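Local atomic coordinates of L-arabinose ABC transporter, periplasmic L-arabinose-binding protein (Burkholderia thailandensis, PDB entry 4KZK), a protein that binds sugars such as beta-D-galactose, and probably L-arabinose, in the periplasm, probably to deliver them to an ABC transporter. Residues A[145-148]-A[149-152]; A[219-222]-A[223-226]; A[325-328]-A[329-333]. All coordinates share one frame; numbering follows the deposited sequence. Where two conformers were deposited one is given.

Interaction 1: residues A[145-148]-A[149-152]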
loop_
_atom_site.group_PDB
_atom_site.type_symbol
_atom_site.label_atom_id
_atom_site.label_comp_id
_atom_site.label_asym_id
_atom_site.label_seq_id
_atom_site.Cartn_x
_atom_site.Cartn_y
_atom_site.Cartn_z
ATOM N N TYR A 145 3.022 7.022 8.468
ATOM C CA TYR A 145 2.350 7.472 9.671
ATOM C C TYR A 145 1.391 8.610 9.369
ATOM O O TYR A 145 0.233 8.569 9.803
ATOM C CB TYR A 145 3.361 7.859 10.757
ATOM C CG TYR A 145 2.663 8.244 12.049
ATOM C CD1 TYR A 145 2.192 7.267 12.933
ATOM C CD2 TYR A 145 2.420 9.580 12.366
ATOM C CE1 TYR A 145 1.501 7.620 14.088
ATOM C CE2 TYR A 145 1.731 9.928 13.509
ATOM C CZ TYR A 145 1.274 8.936 14.374
ATOM O OH TYR A 145 0.584 9.312 15.532
ATOM N N ARG A 146 1.847 9.604 8.604
ATOM C CA ARG A 146 0.989 10.730 8.248
ATOM C C ARG A 146 -0.206 10.304 7.407
ATOM O O ARG A 146 -1.296 10.801 7.592
ATOM C CB ARG A 146 1.775 11.812 7.499
ATOM C CG ARG A 146 2.776 12.536 8.375
ATOM C CD ARG A 146 3.247 13.865 7.795
ATOM N NE ARG A 146 2.979 13.992 6.362
ATOM C CZ ARG A 146 3.860 13.840 5.373
ATOM N NH1 ARG A 146 5.145 13.587 5.582
ATOM N NH2 ARG A 146 3.433 13.962 4.135
ATOM N N ILE A 147 -0.006 9.340 6.517
ATOM C CA ILE A 147 -1.086 8.780 5.697
ATOM C C ILE A 147 -2.120 8.119 6.608
ATOM O O ILE A 147 -3.327 8.300 6.464
ATOM C CB ILE A 147 -0.537 7.738 4.695
ATOM C CG1 ILE A 147 0.415 8.404 3.689
ATOM C CG2 ILE A 147 -1.670 7.018 3.970
ATOM C CD1 ILE A 147 -0.220 9.455 2.807
ATOM N N GLY A 148 -1.632 7.317 7.534
ATOM C CA GLY A 148 -2.512 6.744 8.535
ATOM C C GLY A 148 -3.320 7.780 9.306
ATOM O O GLY A 148 -4.518 7.581 9.565
ATOM N N ARG A 149 -2.671 8.870 9.731
ATOM C CA ARG A 149 -3.417 9.940 10.380
ATOM C C ARG A 149 -4.559 10.436 9.503
ATOM O O ARG A 149 -5.656 10.717 10.007
ATOM C CB ARG A 149 -2.489 11.107 10.723
ATOM C CG ARG A 149 -1.423 10.797 11.754
ATOM C CD ARG A 149 -1.991 10.455 13.119
ATOM N NE ARG A 149 -2.646 11.589 13.767
ATOM C CZ ARG A 149 -2.417 11.993 15.014
ATOM N NH1 ARG A 149 -1.507 11.391 15.792
ATOM N NH2 ARG A 149 -3.117 13.010 15.492
ATOM N N GLN A 150 -4.282 10.618 8.224
ATOM C CA GLN A 150 -5.329 11.011 7.265
ATOM C C GLN A 150 -6.467 10.002 7.195
ATOM O O GLN A 150 -7.627 10.383 7.094
ATOM C CB GLN A 150 -4.755 11.231 5.874
ATOM C CG GLN A 150 -3.800 12.403 5.778
ATOM C CD GLN A 150 -3.195 12.468 4.397
ATOM O OE1 GLN A 150 -2.286 11.710 4.085
ATOM N NE2 GLN A 150 -3.709 13.313 3.565
ATOM N N VAL A 151 -6.142 8.720 7.239
ATOM C CA VAL A 151 -7.186 7.697 7.273
ATOM C C VAL A 151 -8.096 7.876 8.494
ATOM O O VAL A 151 -9.320 7.897 8.387
ATOM C CB VAL A 151 -6.594 6.276 7.297
ATOM C CG1 VAL A 151 -7.667 5.242 7.629
ATOM C CG2 VAL A 151 -5.883 5.927 5.982
ATOM N N GLY A 152 -7.492 8.007 9.669
ATOM C CA GLY A 152 -8.253 8.157 10.890
ATOM C C GLY A 152 -9.057 9.438 10.925
ATOM O O GLY A 152 -10.215 9.435 11.358
#
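Within the first two turns of helix 144-161, which follows strand 139-142 in one lobe of this periplasmic sugar-binding fold, Tyr145 and Arg149 stand one turn apart and run alongside each other. Arg149 NH1 donates to Tyr145 OH at 3.0 Å, and the oxygen sits at the edge of the guanidinium, in its plane. The flat groups are turned 63° against each other and do not stack; instead the aliphatic part of the arginine lies along the phenol, with Arg149 CG 3.7 Å from Tyr145 CE2. With Tyr145 CG anti to the backbone N (chi1 -176°), the ring leans along the helix toward Arg149, whose chain bends at chi2 and chi3 to bring NH1 back to the hydroxyl. Asp191 of helix 180-195 also hydrogen-bonds Tyr145 OH, joining the pair to the neighbouring helix, where Arg149 packs on Asp191 and Ala192.

On another side of the helix, Gln150 reaches past Ile147, and its NE2 bonds to Gly320 O. Ile147 and Val151 press on Ile287 of strand 283-288 and on Ile265. Backbone bonds tie the turns together, among them Val151 N to Ile147 O at 2.9 Å and Gly152 N to Gly148 O at 3.0 Å. Gly148, buried and without a side chain, lies near the sugar-binding Arg185. A polar pair faces a neighbouring helix and aliphatic residues face the sheet, as in the helices that flank the sheet of a Rossmann-like alpha/beta lobe, here close to the ligand cleft.

Interaction 2: residues A[219-222]-A[223-226]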
loop_
_atom_site.group_PDB
_atom_site.type_symbol
_atom_site.label_atom_id
_atom_site.label_comp_id
_atom_site.label_asym_id
_atom_site.label_seq_id
_atom_site.Cartn_x
_atom_site.Cartn_y
_atom_site.Cartn_z
ATOM N N ALA A 219 -9.280 -12.429 8.942
ATOM C CA ALA A 219 -9.012 -11.789 10.219
ATOM C C ALA A 219 -10.204 -10.985 10.725
ATOM O O ALA A 219 -10.488 -10.971 11.910
ATOM C CB ALA A 219 -7.785 -10.914 10.113
ATOM N N ALA A 220 -10.906 -10.306 9.826
ATOM C CA ALA A 220 -12.061 -9.493 10.243
ATOM C C ALA A 220 -13.166 -10.373 10.808
ATOM O O ALA A 220 -13.750 -10.040 11.836
ATOM C CB ALA A 220 -12.575 -8.635 9.095
ATOM N N ASN A 221 -13.431 -11.501 10.153
ATOM C CA ASN A 221 -14.479 -12.405 10.600
ATOM C C ASN A 221 -14.194 -12.933 12.001
ATOM O O ASN A 221 -15.114 -13.042 12.813
ATOM C CB ASN A 221 -14.679 -13.546 9.609
ATOM C CG ASN A 221 -15.683 -13.193 8.533
ATOM O OD1 ASN A 221 -16.672 -12.507 8.808
ATOM N ND2 ASN A 221 -15.444 -13.652 7.311
ATOM N N ILE A 222 -12.928 -13.223 12.284
ATOM C CA ILE A 222 -12.545 -13.653 13.627
ATOM C C ILE A 222 -12.862 -12.560 14.651
ATOM O O ILE A 222 -13.399 -12.833 15.727
ATOM C CB ILE A 222 -11.054 -14.061 13.705
ATOM C CG1 ILE A 222 -10.844 -15.373 12.945
ATOM C CG2 ILE A 222 -10.596 -14.198 15.162
ATOM C CD1 ILE A 222 -9.399 -15.797 12.778
ATOM N N ALA A 223 -12.551 -11.319 14.303
ATOM C CA ALA A 223 -12.780 -10.195 15.202
ATOM C C ALA A 223 -14.266 -9.911 15.413
ATOM O O ALA A 223 -14.701 -9.641 16.538
ATOM C CB ALA A 223 -12.092 -8.950 14.657
ATOM N N PHE A 224 -15.044 -9.921 14.328
ATOM C CA PHE A 224 -16.484 -9.655 14.455
ATOM C C PHE A 224 -17.150 -10.689 15.342
ATOM O O PHE A 224 -18.011 -10.355 16.161
ATOM C CB PHE A 224 -17.174 -9.638 13.095
ATOM C CG PHE A 224 -16.800 -8.472 12.225
ATOM C CD1 PHE A 224 -16.773 -7.180 12.741
ATOM C CD2 PHE A 224 -16.503 -8.654 10.869
ATOM C CE1 PHE A 224 -16.433 -6.101 11.947
ATOM C CE2 PHE A 224 -16.164 -7.564 10.067
ATOM C CZ PHE A 224 -16.136 -6.286 10.613
ATOM N N THR A 225 -16.762 -11.945 15.198
ATOM C CA THR A 225 -17.317 -12.992 16.056
ATOM C C THR A 225 -17.082 -12.735 17.546
ATOM O O THR A 225 -17.976 -12.982 18.356
ATOM C CB THR A 225 -16.751 -14.370 15.684
ATOM O OG1 THR A 225 -17.064 -14.634 14.319
ATOM C CG2 THR A 225 -17.352 -15.483 16.545
ATOM N N LYS A 226 -15.894 -12.260 17.912
ATOM C CA LYS A 226 -15.599 -11.971 19.324
ATOM C C LYS A 226 -16.229 -10.700 19.862
ATOM O O LYS A 226 -16.373 -10.565 21.070
ATOM C CB LYS A 226 -14.094 -11.864 19.557
ATOM C CG LYS A 226 -13.363 -13.137 19.224
ATOM C CD LYS A 226 -11.949 -13.166 19.788
ATOM C CE LYS A 226 -11.200 -14.356 19.210
ATOM N NZ LYS A 226 -9.737 -14.332 19.495
#
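The last two turns of helix 213-226, one of the helices packed on the sheet of an alpha/beta lobe, bring Ala220 against Phe224 and the carbonyl of Asn221 against Thr225.

Apolar contacts come first. Phe224 CE2 lies 3.9 Å from Ala220 CB, and the ring passes obliquely by the alanine carbonyl, with Phe224 CD2 3.2 Å from Ala220 O. Phe224 CG is anti to its own carbonyl carbon (chi1 -69°), which carries the ring back along the helix over the preceding turn. Beyond the helix the ring meets Trp233 edge-to-face and packs on Leu172 and Ala249; Ala219 rests on Ala206 and Ala223 on Val204, both of strand 203-207. Toward the outer side, Ile222 and Lys226 run alongside each other, pointing the same way, with Lys226 CE 4.1 Å from Ile222 CG2.

Backbone hydrogen bonds hold the turns. Phe224 N reaches Ala220 O at 2.8 Å, whereas Ala223 N to Ala219 O is longer at 3.2 Å. At the C-terminal end Lys226 N to Ile222 O stretches to 3.4 Å and is weak.

One hydrogen bond from a side chain adds to these. Thr225 OG1, placed beside its own backbone N (chi1 -59°), turns back to the preceding turn, where Asn221 O also receives Thr225 N at 3.1 Å. The two donors approach that carbonyl from opposite faces of its plane, and the hydroxyl, Thr225 OG1, lies 2.9 Å from Asn221 O.

Interaction 3: residues A[325-328]-A[329-333]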
loop_
_atom_site.group_PDB
_atom_site.type_symbol
_atom_site.label_atom_id
_atom_site.label_comp_id
_atom_site.label_asym_id
_atom_site.label_seq_id
_atom_site.Cartn_x
_atom_site.Cartn_y
_atom_site.Cartn_z
ATOM N N ARG A 325 -16.559 8.978 -2.941
ATOM C CA ARG A 325 -17.382 8.962 -4.136
ATOM C C ARG A 325 -17.557 10.361 -4.720
ATOM O O ARG A 325 -17.674 10.498 -5.933
ATOM C CB ARG A 325 -18.729 8.321 -3.832
ATOM C CG ARG A 325 -18.629 6.809 -3.624
ATOM C CD ARG A 325 -19.874 6.177 -3.023
ATOM N NE ARG A 325 -19.693 4.727 -2.876
ATOM C CZ ARG A 325 -18.998 4.139 -1.906
ATOM N NH1 ARG A 325 -18.405 4.862 -0.949
ATOM N NH2 ARG A 325 -18.878 2.816 -1.883
ATOM N N ALA A 326 -17.558 11.390 -3.876
ATOM C CA ALA A 326 -17.872 12.753 -4.324
ATOM C C ALA A 326 -16.745 13.427 -5.125
ATOM O O ALA A 326 -17.010 14.268 -5.995
ATOM C CB ALA A 326 -18.198 13.610 -3.117
ATOM N N ASN A 327 -15.492 13.079 -4.844
ATOM C CA ASN A 327 -14.374 13.765 -5.483
ATOM C C ASN A 327 -13.354 12.888 -6.187
ATOM O O ASN A 327 -12.356 13.389 -6.698
ATOM C CB ASN A 327 -13.665 14.651 -4.457
ATOM C CG ASN A 327 -12.843 13.849 -3.491
ATOM O OD1 ASN A 327 -13.112 12.679 -3.291
ATOM N ND2 ASN A 327 -11.794 14.444 -2.927
ATOM N N GLU A 328 -13.552 11.574 -6.194
ATOM C CA GLU A 328 -12.509 10.691 -6.738
ATOM C C GLU A 328 -12.135 10.992 -8.191
ATOM O O GLU A 328 -10.948 10.975 -8.558
ATOM C CB GLU A 328 -12.883 9.212 -6.580
ATOM C CG GLU A 328 -14.209 8.786 -7.154
ATOM C CD GLU A 328 -14.116 8.086 -8.488
ATOM O OE1 GLU A 328 -13.010 8.015 -9.060
ATOM O OE2 GLU A 328 -15.191 7.603 -8.963
ATOM N N LYS A 329 -13.121 11.291 -9.032
ATOM C CA LYS A 329 -12.807 11.519 -10.450
ATOM C C LYS A 329 -11.971 12.783 -10.653
ATOM O O LYS A 329 -10.986 12.784 -11.395
ATOM C CB LYS A 329 -14.084 11.563 -11.275
ATOM C CG LYS A 329 -14.823 10.244 -11.234
ATOM C CD LYS A 329 -15.948 10.199 -12.258
ATOM C CE LYS A 329 -16.562 8.800 -12.280
ATOM N NZ LYS A 329 -17.069 8.330 -10.950
ATOM N N THR A 330 -12.378 13.855 -9.994
ATOM C CA THR A 330 -11.651 15.105 -10.053
ATOM C C THR A 330 -10.257 15.009 -9.471
ATOM O O THR A 330 -9.300 15.505 -10.053
ATOM C CB THR A 330 -12.475 16.195 -9.351
ATOM O OG1 THR A 330 -13.621 16.467 -10.166
ATOM C CG2 THR A 330 -11.703 17.472 -9.191
ATOM N N ALA A 331 -10.154 14.396 -8.300
ATOM C CA ALA A 331 -8.859 14.279 -7.609
ATOM C C ALA A 331 -7.857 13.499 -8.436
ATOM O O ALA A 331 -6.684 13.886 -8.550
ATOM C CB ALA A 331 -9.001 13.629 -6.250
ATOM N N ARG A 332 -8.313 12.386 -9.002
ATOM C CA ARG A 332 -7.453 11.579 -9.820
ATOM C C ARG A 332 -7.052 12.328 -11.082
ATOM O O ARG A 332 -5.878 12.336 -11.431
ATOM C CB ARG A 332 -8.119 10.238 -10.127
ATOM C CG ARG A 332 -8.133 9.299 -8.919
ATOM C CD ARG A 332 -8.881 7.991 -9.185
ATOM N NE ARG A 332 -8.371 7.374 -10.397
ATOM C CZ ARG A 332 -7.327 6.551 -10.452
ATOM N NH1 ARG A 332 -6.722 6.124 -9.341
ATOM N NH2 ARG A 332 -6.897 6.123 -11.625
ATOM N N ALA A 333 -7.997 13.013 -11.747
ATOM C CA ALA A 333 -7.679 13.769 -12.974
ATOM C C ALA A 333 -6.686 14.904 -12.718
ATOM O O ALA A 333 -5.849 15.220 -13.564
ATOM C CB ALA A 333 -8.952 14.301 -13.615
HETATM O O HOH W 1 -16.239 11.537 -8.184
#
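Glu328 and Lys329, neighbours at the start of the C-terminal helix 328-334, lie side by side and join in a salt bridge, Lys329 NZ to Glu328 OE2 at 2.8 Å. The lysine nitrogen comes from above the carboxylate plane, 42° out of it. Glu328 CG sits between its backbone N and carbonyl carbon (chi1 55°), which, with the bend at chi2, sets the carboxylate beside the backbone N and CG of Lys329, and Lys329 bends at chi4 to meet it.

The packed side is formed by buried Glu328 and by Ala331, both against Ile323 of strand 315-324; Glu328 and Arg332 also touch Leu272. Ala331 N bonds to Asn327 O at 2.9 Å, and Arg332 N to Glu328 O at 3.0 Å. Asn327 holds the N-cap position without a capping side-chain bond: its amide turns back to Thr324 and Leu322.

The solvent side is looser. Lys329 and Thr330 are exposed, and one water links the loop to the helix, donating to Arg325 O and accepting from Lys329 N at 3.2 Å. A glutamate in the first turn would interact favourably with the helix dipole, and the lysine ammonium would further favour its ionised form despite burial.

The three contacts each span successive turns, or the first turn, of a separate helix, and none touches another. Interactions 1 and 2 are partly buried and belong to helices packed on strands of the same lobe, their centres 24 Å apart; interaction 3 is a surface contact on the C-terminal helix. Strand 283-288 is common ground for interactions 1 and 3, whereas interaction 2 sits on strands 170-175 and 203-207. Chemistry follows place: a phenol hydroxyl meets a guanidinium in interaction 1, near the galactose; alanine-aromatic packing and a hydroxyl-to-carbonyl bond mark interaction 2, away from the sugar site; opposite charges and a bridging water mark interaction 3.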